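PDB 3BJO: uncharacterized ATP-binding protein MJ1010 from Methanocaldococcus jannaschii DSM 2661, which is of unknown function but probably binds ATP, the part here being its C-terminal domain, which belongs to a helix-turn-helix clan. Local coordinates for residues A50-L53 / F54-K57. Numbering follows the deposited sequence.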
loop_
_atom_site.group_PDB
_atom_site.type_symbol
_atom_site.label_atom_id
_atom_site.label_comp_id
_atom_site.label_asym_id
_atom_site.label_seq_id
_atom_site.Cartn_x
_atom_site.Cartn_y
_atom_site.Cartn_z
ATOM N N ALA A 50 -8.577 -0.966 1.515
ATOM C CA ALA A 50 -7.709 -0.523 2.579
ATOM C C ALA A 50 -6.870 0.662 2.093
ATOM O O ALA A 50 -6.667 1.658 2.809
ATOM C CB ALA A 50 -6.761 -1.681 2.996
ATOM N N LEU A 51 -6.336 0.533 0.890
ATOM C CA LEU A 51 -5.439 1.582 0.359
ATOM C C LEU A 51 -6.198 2.884 0.104
ATOM O O LEU A 51 -5.650 3.977 0.226
ATOM C CB LEU A 51 -4.792 1.085 -0.923
ATOM C CG LEU A 51 -3.663 0.074 -0.701
ATOM C CD1 LEU A 51 -3.106 -0.449 -2.077
ATOM C CD2 LEU A 51 -2.515 0.653 0.111
ATOM N N LYS A 52 -7.471 2.763 -0.262
ATOM C CA LYS A 52 -8.244 3.946 -0.567
ATOM C C LYS A 52 -8.353 4.815 0.681
ATOM O O LYS A 52 -8.534 6.041 0.596
ATOM C CB LYS A 52 -9.624 3.582 -1.131
ATOM C CG LYS A 52 -9.616 3.529 -2.667
ATOM C CD LYS A 52 -10.755 2.720 -3.311
ATOM C CE LYS A 52 -12.116 3.198 -3.003
ATOM N NZ LYS A 52 -13.137 2.775 -4.061
ATOM N N LEU A 53 -8.189 4.189 1.839
ATOM C CA LEU A 53 -8.314 4.921 3.115
ATOM C C LEU A 53 -7.210 5.987 3.217
ATOM O O LEU A 53 -7.370 7.023 3.863
ATOM C CB LEU A 53 -8.244 3.965 4.313
ATOM C CG LEU A 53 -9.463 3.076 4.609
ATOM C CD1 LEU A 53 -9.165 2.088 5.787
ATOM C CD2 LEU A 53 -10.733 3.901 4.934
ATOM N N PHE A 54 -6.100 5.725 2.549
ATOM C CA PHE A 54 -4.955 6.615 2.620
ATOM C C PHE A 54 -5.090 7.785 1.637
ATOM O O PHE A 54 -4.200 8.638 1.560
ATOM C CB PHE A 54 -3.687 5.812 2.294
ATOM C CG PHE A 54 -3.295 4.833 3.392
ATOM C CD1 PHE A 54 -2.426 5.228 4.422
ATOM C CD2 PHE A 54 -3.839 3.550 3.433
ATOM C CE1 PHE A 54 -2.088 4.328 5.484
ATOM C CE2 PHE A 54 -3.485 2.638 4.475
ATOM C CZ PHE A 54 -2.604 3.035 5.491
ATOM N N LYS A 55 -6.194 7.852 0.892
ATOM C CA LYS A 55 -6.367 8.962 -0.062
ATOM C C LYS A 55 -6.531 10.289 0.660
ATOM O O LYS A 55 -6.006 11.298 0.217
ATOM C CB LYS A 55 -7.519 8.718 -1.043
ATOM C CG LYS A 55 -7.115 7.777 -2.216
ATOM C CD LYS A 55 -8.331 7.328 -2.989
ATOM C CE LYS A 55 -8.836 8.457 -3.861
ATOM N NZ LYS A 55 -10.197 8.193 -4.343
ATOM N N GLY A 56 -7.206 10.292 1.793
ATOM C CA GLY A 56 -7.363 11.523 2.509
ATOM C C GLY A 56 -6.614 11.657 3.826
ATOM O O GLY A 56 -6.842 12.626 4.553
ATOM N N LYS A 57 -5.736 10.707 4.152
ATOM C CA LYS A 57 -5.062 10.732 5.442
ATOM C C LYS A 57 -3.814 9.891 5.417
ATOM O O LYS A 57 -3.861 8.748 4.963
ATOM C CB LYS A 57 -5.989 10.220 6.532
ATOM C CG LYS A 57 -5.672 10.806 7.883
ATOM C CD LYS A 57 -6.460 10.058 8.952
ATOM C CE LYS A 57 -6.302 10.711 10.322
ATOM N NZ LYS A 57 -4.905 11.122 10.635
#
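The ring of F54 presents an edge to two backbone carbonyls of the preceding turn. L51 O lies in the ring plane, 3.7 Å from F54 CD2. A50 O lies near that plane, 3.5 Å from F54 CD2. Slightly positive ring C-H groups thus meet carbonyl oxygens at the ring's edge. F54 CG stands anti to its own carbonyl carbon (chi1 -71°), which turns the ring back alongside the preceding turn, and CB also touches L51 O at 3.4 Å. That oxygen does double duty, since F54 N donates to L51 O at 2.9 Å. The donor stands three positions after the acceptor, and K55 N repeats the spacing with a 3.0 Å bond to K52 O. Together with the bond from L53 N to A50 O, they form a run of i to i+3 links, as in 3-10 winding. The side chains of K52 and K55 run side by side in the same direction, touching through methylene groups, K52 CG to K55 CD, at 4.0 Å. Their like-charged ends stay apart, with 6.2 Å between K52 NZ and K55 NZ, and K55 NZ is hydrogen-bonded to L103 O, an oxygen of the C-terminal carboxylate of the chain. The segment follows on from helix 44-52 and leads toward strand 60-61. F54 packs on I60 of that strand and on L88 and P90 of strand 87-90, while its carbonyl oxygen accepts a bond from W96 NE1 of helix 93-102. A50 and L51 meet L73 of helix 67-75, so this region joins the three-stranded sheet to two neighbouring helices.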